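Local coordinates for protein transcriptional regulator, TetR family (Agrobacterium tumefaciens, PDB 3C2B) that probably binds cis-regulatory DNA through a helix-turn-helix domain and so acts as a transcription factor, as other TetR-family regulators do, at residues R26-V29 / A35-T38; N18-Q23 / S39-A44. All blocks are in the same frame, centred on the assembly; numbering follows the deposited sequence.

Interaction 1. Residues R26-V29 / A35-T38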
# COMPACT_ATOMS: atom_id res chain seq x y z
N ARG A 26 19.00 -12.74 0.91
CA ARG A 26 18.96 -13.24 2.28
C ARG A 26 19.24 -12.14 3.33
O ARG A 26 18.47 -11.99 4.27
CB ARG A 26 19.94 -14.41 2.45
CG ARG A 26 20.26 -14.80 3.91
CD ARG A 26 20.68 -16.28 4.03
NE ARG A 26 19.52 -17.17 3.83
CZ ARG A 26 19.58 -18.51 3.76
NH1 ARG A 26 20.74 -19.16 3.86
NH2 ARG A 26 18.46 -19.20 3.57
N LEU A 27 20.34 -11.40 3.15
CA LEU A 27 20.70 -10.32 4.10
C LEU A 27 19.58 -9.31 4.22
O LEU A 27 19.26 -8.83 5.30
CB LEU A 27 21.98 -9.60 3.66
CG LEU A 27 23.35 -10.19 4.00
CD1 LEU A 27 24.44 -9.43 3.25
CD2 LEU A 27 23.63 -10.19 5.52
N LEU A 28 18.98 -9.01 3.07
CA LEU A 28 17.95 -8.00 2.96
C LEU A 28 16.66 -8.37 3.73
O LEU A 28 16.11 -7.55 4.46
CB LEU A 28 17.67 -7.78 1.47
CG LEU A 28 17.33 -6.41 0.83
CD1 LEU A 28 16.01 -6.48 0.17
CD2 LEU A 28 17.48 -5.20 1.74
N VAL A 29 16.19 -9.61 3.56
CA VAL A 29 15.02 -10.12 4.29
C VAL A 29 15.29 -10.07 5.81
O VAL A 29 14.45 -9.64 6.60
CB VAL A 29 14.65 -11.57 3.85
CG1 VAL A 29 13.50 -12.16 4.71
CG2 VAL A 29 14.33 -11.62 2.33
N ALA A 35 21.39 -3.88 6.72
CA ALA A 35 22.22 -5.10 6.80
C ALA A 35 22.90 -5.44 5.48
O ALA A 35 23.82 -6.25 5.43
CB ALA A 35 21.38 -6.27 7.25
N LEU A 36 22.43 -4.82 4.41
CA LEU A 36 22.96 -5.04 3.09
C LEU A 36 24.10 -4.05 2.88
O LEU A 36 23.89 -2.99 2.29
CB LEU A 36 21.84 -4.84 2.06
CG LEU A 36 21.82 -5.59 0.73
CD1 LEU A 36 22.51 -4.78 -0.37
CD2 LEU A 36 22.40 -6.99 0.85
N THR A 37 25.27 -4.38 3.42
CA THR A 37 26.47 -3.55 3.25
C THR A 37 27.50 -4.29 2.41
O THR A 37 27.59 -5.53 2.46
CB THR A 37 27.12 -3.13 4.60
OG1 THR A 37 27.59 -4.29 5.30
CG2 THR A 37 26.15 -2.33 5.48
N THR A 38 28.27 -3.54 1.64
CA THR A 38 29.33 -4.11 0.80
C THR A 38 30.21 -5.13 1.57
O THR A 38 30.53 -6.19 1.04
CB THR A 38 30.14 -3.01 0.03
OG1 THR A 38 31.54 -3.31 0.06
CG2 THR A 38 29.90 -1.60 0.63
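Leu27 and Leu36 make the heart of an apolar contact between the C-terminal part of helix 15-31 and the loop that leads from it to helix 38-45. No hydrogen bond joins the two segments, so what holds them is side-chain packing. Leu36 sends CD2 against the root of Leu27, 3.9 Å from its CB, while CD1 of Leu27 lies 4.0 Å from that same methyl; the two side chains cross nearly at right angles. With CG of Leu27 anti to its own carbonyl carbon (chi1 -83°), both of its methyls reach the loop backbone, CD1 and CD2 each lying 3.9 Å from O of Ala35. Ala35 points its CB toward the helix, where it lies 3.9 Å from O of Leu27. Leu28 adds a looser touch, CD2 to CB of Leu36 at 4.4 Å. In the TetR-family DNA-binding domain this loop brings the chain from the first helix to the predicted helix-turn-helix, and it turns at Leu36, the centre of an inverse gamma turn closed by a weak bond from N of Thr37 to O of Ala35. Thr37 then takes the N-cap position of helix 38-45, its OG1 hydrogen-bonded to N of Gly40. Leu36 is buried, and Leu63 and Met66 of helix 59-71 also pack on it; Leu28 reaches Met66 as well, and touches Ala111 and Leu112 of helix 107-120.

Interaction 2. Residues N18-Q23 / S39-A44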
# COMPACT_ATOMS: atom_id res chain seq x y z
N ASN A 18 24.80 -15.62 -9.34
CA ASN A 18 23.54 -16.04 -8.72
C ASN A 18 23.67 -16.42 -7.22
O ASN A 18 22.94 -15.87 -6.38
CB ASN A 18 22.87 -17.14 -9.54
CG ASN A 18 22.48 -16.68 -10.94
OD1 ASN A 18 22.42 -15.48 -11.22
ND2 ASN A 18 22.22 -17.63 -11.82
N ALA A 19 24.59 -17.32 -6.89
CA ALA A 19 24.84 -17.69 -5.50
C ALA A 19 25.04 -16.45 -4.61
O ALA A 19 24.52 -16.40 -3.49
CB ALA A 19 26.03 -18.61 -5.39
N VAL A 20 25.77 -15.46 -5.13
CA VAL A 20 26.06 -14.21 -4.43
C VAL A 20 24.79 -13.36 -4.20
O VAL A 20 24.52 -12.86 -3.10
CB VAL A 20 27.15 -13.38 -5.20
CG1 VAL A 20 27.15 -11.90 -4.78
CG2 VAL A 20 28.56 -14.00 -5.01
N LEU A 21 24.01 -13.20 -5.27
CA LEU A 21 22.76 -12.49 -5.22
C LEU A 21 21.76 -13.15 -4.25
O LEU A 21 20.99 -12.43 -3.58
CB LEU A 21 22.19 -12.33 -6.63
CG LEU A 21 22.94 -11.32 -7.52
CD1 LEU A 21 22.49 -11.40 -8.97
CD2 LEU A 21 22.88 -9.87 -6.99
N ASP A 22 21.79 -14.48 -4.15
CA ASP A 22 21.03 -15.20 -3.12
C ASP A 22 21.42 -14.82 -1.68
O ASP A 22 20.57 -14.74 -0.80
CB ASP A 22 21.13 -16.71 -3.30
CG ASP A 22 20.06 -17.27 -4.24
OD1 ASP A 22 19.02 -16.62 -4.50
OD2 ASP A 22 20.29 -18.40 -4.74
N GLN A 23 22.71 -14.58 -1.45
CA GLN A 23 23.16 -14.10 -0.14
C GLN A 23 22.66 -12.68 0.14
O GLN A 23 22.31 -12.35 1.29
CB GLN A 23 24.68 -14.15 -0.03
CG GLN A 23 25.26 -15.54 0.23
CD GLN A 23 24.44 -16.37 1.21
OE1 GLN A 23 24.09 -17.51 0.93
NE2 GLN A 23 24.11 -15.78 2.37
N SER A 39 30.56 -4.81 2.82
CA SER A 39 31.28 -5.72 3.72
C SER A 39 30.43 -6.86 4.30
O SER A 39 30.94 -7.94 4.54
CB SER A 39 31.90 -4.94 4.88
OG SER A 39 33.21 -4.51 4.57
N GLY A 40 29.15 -6.61 4.54
CA GLY A 40 28.27 -7.64 5.04
C GLY A 40 28.20 -8.72 3.98
O GLY A 40 28.39 -9.90 4.26
N LEU A 41 27.97 -8.30 2.74
CA LEU A 41 27.85 -9.22 1.61
C LEU A 41 29.19 -9.87 1.17
O LEU A 41 29.20 -10.98 0.64
CB LEU A 41 27.14 -8.54 0.44
CG LEU A 41 26.59 -9.42 -0.69
CD1 LEU A 41 27.67 -9.77 -1.73
CD2 LEU A 41 25.89 -10.69 -0.15
N ALA A 42 30.30 -9.18 1.40
CA ALA A 42 31.62 -9.82 1.23
C ALA A 42 31.76 -11.00 2.20
O ALA A 42 32.19 -12.09 1.79
CB ALA A 42 32.76 -8.82 1.40
N ARG A 43 31.37 -10.78 3.47
CA ARG A 43 31.41 -11.79 4.53
C ARG A 43 30.47 -12.96 4.24
O ARG A 43 30.91 -14.11 4.28
CB ARG A 43 31.04 -11.19 5.90
CG ARG A 43 32.04 -10.22 6.57
CD ARG A 43 31.35 -9.52 7.77
NE ARG A 43 31.94 -8.23 8.19
CZ ARG A 43 33.02 -8.09 8.97
NH1 ARG A 43 33.70 -9.15 9.41
NH2 ARG A 43 33.45 -6.87 9.29
N ALA A 44 29.19 -12.64 3.97
CA ALA A 44 28.15 -13.65 3.68
C ALA A 44 28.44 -14.58 2.47
O ALA A 44 28.23 -15.80 2.55
CB ALA A 44 26.80 -12.96 3.53
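Leu41 bridges from helix 38-45 to helix 15-31 with the end of its side chain, splitting its two methyls between Val20 and Gln23, one turn apart. Its CG stands anti to the backbone N (chi1 -164°), which carries the branch across to the other helix. CD1 meets CG1 of Val20 at 3.8 Å, the two side chains crossing at about a right angle, while CD2 sits 3.7 Å from CB of Gln23 and almost as close to that residue's carbonyl carbon. Gln23 bends at chi2 (-40°) and lays its chain along the end of segment 39-44: CG comes to 3.8 Å from O of Ala44, and NE2 lies 4.1 Å from CB of Ala44. At that range the amide makes a packing contact with Ala44, and no hydrogen bond crosses between the segments. The helix axes approach to 9.7 Å at an angle of 122°. Leu52 of helix 49-56 also packs on Leu41, and Trp55 of that helix on Val20, so the contact belongs to a small three-helix core. Packing the first helix against the leading helix of the predicted helix-turn-helix in this way is typical of the TetR-family DNA-binding domain.

Interactions 1 and 2 are successive parts of one interface along helix 15-31, their centres about 8 Å apart. Interaction 1 takes a later turn of that helix and the loop, interaction 2 earlier residues and helix 38-45, so the shorter chain closure lies within the longer one. Leu27 joins them directly: its CD1 packs 3.7 Å from N of Leu41 and 3.9 Å from C of Gly40. Met66 of helix 59-71 touches Leu28 and Leu36 of interaction 1, and also Leu21, which lies on segment 18-23 but faces away from helix 38-45. Together they set the first helix against the start of the predicted helix-turn-helix, residues 37-56, which probably contacts DNA.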